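PDB 3M3I: putative uncharacterized protein from Leishmania major, which is of unknown function but belongs to the DUF985 branch of the cupin superfamily and forms a two-chain assembly with a cupin-type beta fold. Local coordinates for residues N19-W24 with L66-S71; V136-R139 with L145-Y148. All blocks are in the same frame, centred on the assembly; numbering follows the deposited sequence.

Contact 1 of 2, residues N19-W24 with L66-S71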
# COMPACT_ATOMS: atom_id res chain seq x y z
N ASN A 19 2.67 12.30 18.32
CA ASN A 19 3.54 12.61 17.18
C ASN A 19 3.01 13.78 16.35
O ASN A 19 1.88 14.24 16.53
CB ASN A 19 3.72 11.39 16.27
CG ASN A 19 4.52 10.27 16.91
OD1 ASN A 19 5.27 10.48 17.85
ND2 ASN A 19 4.37 9.07 16.37
N THR A 20 3.84 14.21 15.41
CA THR A 20 3.71 15.49 14.76
C THR A 20 4.57 15.32 13.49
O THR A 20 5.36 14.37 13.43
CB THR A 20 4.22 16.59 15.73
OG1 THR A 20 3.84 17.89 15.27
CG2 THR A 20 5.75 16.50 15.91
N ALA A 21 4.42 16.21 12.51
CA ALA A 21 5.14 16.11 11.22
C ALA A 21 6.66 16.00 11.30
O ALA A 21 7.26 15.21 10.58
CB ALA A 21 4.76 17.27 10.30
N GLU A 22 7.28 16.80 12.16
CA GLU A 22 8.74 16.78 12.35
C GLU A 22 9.25 15.38 12.62
O GLU A 22 10.26 14.97 12.05
CB GLU A 22 9.16 17.67 13.53
CG GLU A 22 9.07 19.15 13.25
CD GLU A 22 9.53 20.03 14.42
OE1 GLU A 22 10.34 19.59 15.27
OE2 GLU A 22 9.06 21.19 14.47
N PHE A 23 8.56 14.67 13.52
CA PHE A 23 8.89 13.29 13.90
C PHE A 23 8.99 12.37 12.68
O PHE A 23 9.97 11.67 12.51
CB PHE A 23 7.83 12.77 14.90
CG PHE A 23 7.97 11.31 15.24
CD1 PHE A 23 7.38 10.34 14.43
CD2 PHE A 23 8.67 10.90 16.36
CE1 PHE A 23 7.50 8.99 14.74
CE2 PHE A 23 8.79 9.56 16.68
CZ PHE A 23 8.21 8.60 15.87
N TRP A 24 7.97 12.39 11.82
CA TRP A 24 7.93 11.49 10.66
C TRP A 24 8.90 11.89 9.55
O TRP A 24 9.41 11.03 8.85
CB TRP A 24 6.52 11.42 10.09
CG TRP A 24 5.58 10.76 10.98
CD1 TRP A 24 4.52 11.34 11.61
CD2 TRP A 24 5.61 9.40 11.40
NE1 TRP A 24 3.87 10.40 12.39
CE2 TRP A 24 4.52 9.20 12.27
CE3 TRP A 24 6.45 8.32 11.11
CZ2 TRP A 24 4.24 7.98 12.85
CZ3 TRP A 24 6.18 7.10 11.69
CH2 TRP A 24 5.08 6.94 12.56
N LEU A 66 4.06 12.31 3.03
CA LEU A 66 3.46 13.11 4.11
C LEU A 66 3.02 14.47 3.57
O LEU A 66 3.68 15.08 2.74
CB LEU A 66 4.43 13.23 5.30
CG LEU A 66 4.05 14.06 6.54
CD1 LEU A 66 4.81 13.59 7.80
CD2 LEU A 66 4.32 15.54 6.31
N CYS A 67 1.88 14.93 4.07
CA CYS A 67 1.21 16.15 3.61
C CYS A 67 0.91 17.00 4.85
O CYS A 67 0.60 16.46 5.90
CB CYS A 67 -0.08 15.75 2.90
SG CYS A 67 -0.88 16.95 1.82
N THR A 68 1.03 18.32 4.73
CA THR A 68 0.72 19.26 5.82
C THR A 68 -0.21 20.35 5.28
O THR A 68 -0.41 20.44 4.08
CB THR A 68 2.01 19.91 6.37
OG1 THR A 68 2.81 20.38 5.29
CG2 THR A 68 2.82 18.92 7.20
N PRO A 69 -0.81 21.16 6.17
CA PRO A 69 -1.62 22.29 5.67
C PRO A 69 -0.80 23.35 4.91
O PRO A 69 -1.32 23.97 3.98
CB PRO A 69 -2.24 22.87 6.94
CG PRO A 69 -2.15 21.79 7.95
CD PRO A 69 -0.91 21.03 7.63
N GLU A 70 0.46 23.53 5.29
CA GLU A 70 1.36 24.47 4.61
C GLU A 70 2.02 23.85 3.37
O GLU A 70 2.60 24.58 2.57
CB GLU A 70 2.44 24.98 5.58
CG GLU A 70 1.90 25.86 6.73
CD GLU A 70 3.01 26.62 7.49
OE1 GLU A 70 4.20 26.42 7.16
OE2 GLU A 70 2.69 27.41 8.42
N SER A 71 1.93 22.52 3.21
CA SER A 71 2.52 21.82 2.06
C SER A 71 1.58 20.79 1.41
O SER A 71 1.80 19.58 1.49
CB SER A 71 3.84 21.16 2.46
OG SER A 71 4.67 20.96 1.33
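L66 reaches from the end of strand 56-67 to the first turn of helix 21-27, where its CD1 methyl lies 3.6 Å from CB of W24. This is plain helix-on-sheet packing at one margin of the cupin beta fold, with the N-terminal helix laid against the end of a sheet strand. The contact is small and apolar, and no hydrogen bond crosses it. The two methyls of L66 divide the work. With CG anti to the backbone N (chi1 178°), the branched end is carried toward the helix; CD1 goes to the W24 methylene and also comes within 4.0 Å of the carbonyl oxygen of A21, while CD2 faces CB of A21 at 4.4 Å. A forked side chain suits this place because it can meet two residues one turn apart on the same side of the helix.

W24 offers its CB to the leucine while its indole leads away, and CD1 of L66 lies obliquely to the ring. On one face of the indole lies F23, whose CD1 sits 3.6 Å above the ring plane, over its centre. The indole N-H donates its hydrogen bond to Y171 OH, which satisfies the one polar atom of this buried side chain; A138 of the second subunit also packs on W24. The F23 ring is covered in turn on one face by the amide oxygen OD1 of N19.

A21 is small enough to let the helix come close to the loop that follows the strand. T68 turns its methyl to the alanine: CG2 stands anti to the carbonyl carbon, which leaves OG1 between the backbone N and the carbonyl carbon, and the T68 CG2 methyl meets the A21 CB methyl at 4.0 Å.

Contact 2 of 2, residues V136-R139 with L145-Y148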
# COMPACT_ATOMS: atom_id res chain seq x y z
N VAL A 136 -8.73 9.85 2.73
CA VAL A 136 -7.97 8.65 3.09
C VAL A 136 -7.69 8.72 4.58
O VAL A 136 -7.01 9.64 5.04
CB VAL A 136 -6.63 8.59 2.30
CG1 VAL A 136 -5.70 7.47 2.83
CG2 VAL A 136 -6.91 8.40 0.83
N GLY A 137 -8.24 7.78 5.35
CA GLY A 137 -8.18 7.87 6.82
C GLY A 137 -8.65 6.60 7.51
O GLY A 137 -9.00 5.63 6.84
N ALA A 138 -8.66 6.63 8.85
CA ALA A 138 -8.96 5.44 9.66
C ALA A 138 -10.31 5.49 10.40
O ALA A 138 -10.67 4.53 11.08
CB ALA A 138 -7.83 5.21 10.68
N ARG A 139 -11.03 6.60 10.30
CA ARG A 139 -12.39 6.64 10.80
C ARG A 139 -13.30 6.35 9.64
O ARG A 139 -13.90 7.25 9.03
CB ARG A 139 -12.73 7.98 11.43
CG ARG A 139 -11.97 8.25 12.73
CD ARG A 139 -11.67 9.74 12.82
NE ARG A 139 -11.24 10.18 14.14
CZ ARG A 139 -10.85 11.42 14.41
NH1 ARG A 139 -10.85 12.35 13.45
NH2 ARG A 139 -10.47 11.74 15.64
N LEU A 145 -11.42 6.32 4.08
CA LEU A 145 -11.03 5.07 3.45
C LEU A 145 -9.57 4.76 3.73
O LEU A 145 -8.70 5.53 3.35
CB LEU A 145 -11.26 5.17 1.95
CG LEU A 145 -12.71 5.39 1.49
CD1 LEU A 145 -12.81 5.68 -0.02
CD2 LEU A 145 -13.59 4.22 1.86
N LEU A 146 -9.28 3.63 4.38
CA LEU A 146 -7.91 3.25 4.71
C LEU A 146 -7.03 3.10 3.48
O LEU A 146 -5.82 3.27 3.55
CB LEU A 146 -7.88 1.95 5.48
CG LEU A 146 -8.31 1.91 6.94
CD1 LEU A 146 -8.44 0.46 7.34
CD2 LEU A 146 -7.34 2.66 7.87
N GLN A 147 -7.66 2.76 2.36
CA GLN A 147 -6.97 2.56 1.09
C GLN A 147 -7.83 3.18 -0.01
O GLN A 147 -9.05 3.17 0.07
CB GLN A 147 -6.80 1.05 0.88
CG GLN A 147 -6.06 0.63 -0.37
CD GLN A 147 -6.30 -0.83 -0.74
OE1 GLN A 147 -6.45 -1.14 -1.90
NE2 GLN A 147 -6.31 -1.73 0.23
N TYR A 148 -7.20 3.72 -1.04
CA TYR A 148 -7.88 4.27 -2.21
C TYR A 148 -6.89 4.42 -3.36
O TYR A 148 -5.72 4.74 -3.15
CB TYR A 148 -8.52 5.61 -1.89
CG TYR A 148 -9.14 6.27 -3.09
CD1 TYR A 148 -10.47 6.04 -3.44
CD2 TYR A 148 -8.39 7.10 -3.91
CE1 TYR A 148 -11.04 6.64 -4.56
CE2 TYR A 148 -8.95 7.70 -5.02
CZ TYR A 148 -10.27 7.46 -5.34
OH TYR A 148 -10.79 8.07 -6.46
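The backbone N of G137 donates a hydrogen bond of 3.0 Å to the carbonyl oxygen of L145, bent to 147° at the hydrogen. The donor stands above the carbonyl plane, 68° out of it. The same oxygen also receives a CA-H...O contact from V136 CA at 3.2 Å. The two branches of V136 part here: CG1, anti to the backbone N, lies 3.6 Å from L145 O, while CG2, beside the backbone N, lies 4.2 Å from CB of Y148. On the other segment L146, its CG anti to its own carbonyl carbon (chi1 -73°), lays CD2 against A138 CB at 3.8 Å and 3.6 Å from G137 O. G137 itself is nearly fully extended and sets its N and O alongside L145 and L146.

These segments are the two ends of a short connection between strands 130-136 and 147-150 of the cupin beta fold, strands that belong to different sheets. Around the connection, V136 packs on L92 and L94 of strand 92-98, while both V136 and A138 touch Y86 of strand 81-87. Backbone bonds pair L146 with Y86 and Y148 with W84, fixing the outgoing strand, and R106 makes a cation-pi contact with the Y148 ring. Q147 faces the second subunit, where its OE1 and NE2 hydrogen-bond T62 OG1 and S175 OG of that chain.

From the N terminus, residues 19-24 lead into helix 21-27, and contact 1 brings them against 66-71 after a long excursion of 41 residues rich in strand. Contact 2 comes later and closes a much shorter loop, with five residues between 136-139 and 145-148. The two loops follow in series, neither enclosing nor crossing the other. Contact 1 ties the N-terminal helix to the end of strand 56-67; contact 2 joins the exit of strand 130-136, in the five-stranded sheet, to the start of strand 147-150, in the seven-stranded sheet that contact 1 also reaches. Their centres are 18 Å apart, and both border the second subunit.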